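Local coordinates for Maltose/maltodextrin transport permease homologue (Bdellovibrio bacteriovorus HD100, PDB 6FFL), which binds maltotriose as the solute-binding domain fused to a permease subunit of a probable maltose/maltodextrin ABC transporter, at residues Gln6-Met11 against Arg46-Ser51. Sequence-based numbering, arbitrary orientation. Where two conformers were deposited one is given.
Sequences QIWHQM and RSSFQS. With GLC (alpha-D-glucopyranose), chain B.
The indole of W8 meets helix 42-54 with the rim of its six-membered ring: the backbone N of F49 lies at the edge, near the ring plane, 3.9 Å from W8 CZ3, while S48 OG comes in obliquely, 3.6 Å from the same carbon. R40 adds a cation-pi contact to this indole, and P59 and T38 touch it as well. In the alpha/beta lobe of this periplasmic-binding-protein fold, strand 4-9 runs parallel to both 34-39 and 61-65, and the helix between those two packs against the sheet here partly through this tryptophan, with F49 reaching V62 of strand 61-65. With chi1 at -67°, W8 CG sits anti to its carbonyl carbon, and the ring extends from the strand to the helix. No hydrogen bond crosses the contact. S48 OG instead bonds to E44 O one turn earlier and to NH1 of the same R40 that makes the cation-pi contact. Of the F49 side chain CB comes closest, 4.5 Å from W8 CE3, while its ring turns to F72.

Past the strand, the chain turns into the maltotriose pocket. The backbone N of M11 donates to H9 ND1 in the imidazole plane (3.0 Å, 162°), pinning the turn. Between them, Q10 O accepts from two hydroxyls of one glucose, 3.2 Å from GLC O1 and 2.7 Å from GLC O2, while Q10 NE2 gives GLC O3 a weak bond of 3.1 Å.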
loop_
_atom_site.group_PDB
_atom_site.type_symbol
_atom_site.label_atom_id
_atom_site.label_comp_id
_atom_site.label_asym_id
_atom_site.label_seq_id
_atom_site.Cartn_x
_atom_site.Cartn_y
_atom_site.Cartn_z
ATOM N N GLN A 6 -13.855 9.996 -16.657
ATOM C CA GLN A 6 -13.761 9.882 -15.208
ATOM C C GLN A 6 -12.575 9.022 -14.796
ATOM O O GLN A 6 -12.284 8.008 -15.432
ATOM C CB GLN A 6 -15.018 9.232 -14.623
ATOM C CG GLN A 6 -16.314 10.027 -14.684
ATOM C CD GLN A 6 -17.337 9.463 -13.700
ATOM O OE1 GLN A 6 -17.432 9.916 -12.555
ATOM N NE2 GLN A 6 -18.077 8.447 -14.129
ATOM N N ILE A 7 -11.917 9.401 -13.705
ATOM C CA ILE A 7 -10.934 8.536 -13.059
ATOM C C ILE A 7 -11.306 8.419 -11.586
ATOM O O ILE A 7 -11.435 9.434 -10.891
ATOM C CB ILE A 7 -9.496 9.054 -13.223
ATOM C CG1 ILE A 7 -8.534 8.229 -12.361
ATOM C CG2 ILE A 7 -9.406 10.538 -12.891
ATOM C CD1 ILE A 7 -7.139 8.811 -12.268
ATOM N N TRP A 8 -11.507 7.191 -11.118
ATOM C CA TRP A 8 -11.672 6.921 -9.690
ATOM C C TRP A 8 -10.345 6.392 -9.165
ATOM O O TRP A 8 -9.768 5.473 -9.756
ATOM C CB TRP A 8 -12.773 5.898 -9.410
ATOM C CG TRP A 8 -14.150 6.347 -9.723
ATOM C CD1 TRP A 8 -14.537 7.540 -10.276
ATOM C CD2 TRP A 8 -15.344 5.575 -9.551
ATOM N NE1 TRP A 8 -15.910 7.555 -10.456
ATOM C CE2 TRP A 8 -16.425 6.365 -10.007
ATOM C CE3 TRP A 8 -15.606 4.298 -9.037
ATOM C CZ2 TRP A 8 -17.746 5.918 -9.965
ATOM C CZ3 TRP A 8 -16.925 3.854 -9.000
ATOM C CH2 TRP A 8 -17.973 4.665 -9.464
ATOM N N HIS A 9 -9.869 6.957 -8.058
ATOM C CA HIS A 9 -8.556 6.600 -7.529
ATOM C C HIS A 9 -8.595 6.610 -6.009
ATOM O O HIS A 9 -9.547 7.103 -5.393
ATOM C CB HIS A 9 -7.497 7.574 -8.024
ATOM C CG HIS A 9 -7.733 8.970 -7.544
ATOM N ND1 HIS A 9 -7.336 9.397 -6.295
ATOM C CD2 HIS A 9 -8.391 10.008 -8.110
ATOM C CE1 HIS A 9 -7.708 10.655 -6.128
ATOM N NE2 HIS A 9 -8.346 11.051 -7.215
ATOM N N GLN A 10 -7.525 6.096 -5.394
ATOM C CA GLN A 10 -7.406 6.072 -3.941
ATOM C C GLN A 10 -6.164 6.841 -3.470
ATOM O O GLN A 10 -5.522 6.479 -2.476
ATOM C CB GLN A 10 -7.410 4.630 -3.409
ATOM C CG GLN A 10 -6.544 3.605 -4.174
ATOM C CD GLN A 10 -5.063 3.890 -4.014
ATOM O OE1 GLN A 10 -4.477 4.650 -4.800
ATOM N NE2 GLN A 10 -4.452 3.305 -2.980
ATOM N N MET A 11 -5.837 7.941 -4.158
ATOM C CA MET A 11 -4.623 8.706 -3.868
ATOM C C MET A 11 -4.772 9.587 -2.633
ATOM O O MET A 11 -5.697 10.402 -2.543
ATOM C CB MET A 11 -4.245 9.594 -5.057
ATOM C CG MET A 11 -3.832 8.829 -6.291
ATOM S SD MET A 11 -3.133 9.969 -7.505
ATOM C CE MET A 11 -3.101 8.905 -8.949
ATOM N N ARG A 46 -12.287 -0.387 -4.520
ATOM C CA ARG A 46 -12.459 -1.721 -5.086
ATOM C C ARG A 46 -13.930 -2.096 -5.163
ATOM O O ARG A 46 -14.424 -2.497 -6.223
ATOM C CB ARG A 46 -11.687 -2.757 -4.267
ATOM C CG ARG A 46 -11.879 -4.194 -4.775
ATOM C CD ARG A 46 -11.281 -5.209 -3.814
ATOM N NE ARG A 46 -12.012 -5.244 -2.548
ATOM C CZ ARG A 46 -11.569 -4.717 -1.409
ATOM N NH1 ARG A 46 -10.394 -4.097 -1.363
ATOM N NH2 ARG A 46 -12.304 -4.822 -0.310
ATOM N N SER A 47 -14.654 -1.977 -4.047
ATOM C CA SER A 47 -16.027 -2.464 -4.036
ATOM C C SER A 47 -16.935 -1.587 -4.898
ATOM O O SER A 47 -17.830 -2.098 -5.580
ATOM C CB SER A 47 -16.533 -2.557 -2.593
ATOM O OG SER A 47 -16.655 -1.277 -2.011
ATOM N N SER A 48 -16.710 -0.270 -4.909
ATOM C CA SER A 48 -17.577 0.608 -5.699
ATOM C C SER A 48 -17.294 0.478 -7.199
ATOM O O SER A 48 -18.227 0.518 -8.014
ATOM C CB SER A 48 -17.448 2.059 -5.209
ATOM O OG SER A 48 -16.256 2.690 -5.651
ATOM N N PHE A 49 -16.029 0.293 -7.590
ATOM C CA PHE A 49 -15.760 0.035 -9.001
ATOM C C PHE A 49 -16.388 -1.282 -9.443
ATOM O O PHE A 49 -16.998 -1.361 -10.521
ATOM C CB PHE A 49 -14.255 0.033 -9.299
ATOM C CG PHE A 49 -13.966 -0.148 -10.771
ATOM C CD1 PHE A 49 -14.089 0.923 -11.647
ATOM C CD2 PHE A 49 -13.643 -1.393 -11.283
ATOM C CE1 PHE A 49 -13.877 0.756 -13.008
ATOM C CE2 PHE A 49 -13.424 -1.570 -12.644
ATOM C CZ PHE A 49 -13.547 -0.490 -13.507
ATOM N N GLN A 50 -16.264 -2.327 -8.619
ATOM C CA GLN A 50 -16.865 -3.608 -8.977
ATOM C C GLN A 50 -18.372 -3.463 -9.158
ATOM O O GLN A 50 -18.941 -3.941 -10.147
ATOM C CB GLN A 50 -16.541 -4.661 -7.910
ATOM C CG GLN A 50 -15.066 -5.026 -7.845
ATOM C CD GLN A 50 -14.750 -6.103 -6.815
ATOM O OE1 GLN A 50 -13.790 -6.854 -6.963
ATOM N NE2 GLN A 50 -15.559 -6.176 -5.763
ATOM N N SER A 51 -19.032 -2.789 -8.211
ATOM C CA SER A 51 -20.481 -2.638 -8.276
ATOM C C SER A 51 -20.894 -1.810 -9.485
ATOM O O SER A 51 -21.823 -2.174 -10.214
ATOM C CB SER A 51 -20.994 -1.997 -6.986
ATOM O OG SER A 51 -22.356 -1.637 -7.109
HETATM C C1 GLC B . -3.684 6.478 1.083
HETATM C C2 GLC B . -2.799 5.951 -0.051
HETATM C C3 GLC B . -2.990 4.454 -0.251
HETATM C C4 GLC B . -2.856 3.697 1.071
HETATM C C5 GLC B . -3.775 4.316 2.134
HETATM C C6 GLC B . -3.561 3.666 3.500
HETATM O O1 GLC B . -5.055 6.411 0.685
HETATM O O2 GLC B . -3.137 6.592 -1.285
HETATM O O3 GLC B . -2.031 3.992 -1.228
HETATM O O4 GLC B . -3.198 2.319 0.822
HETATM O O5 GLC B . -3.500 5.712 2.288
HETATM O O6 GLC B . -4.535 4.148 4.437
#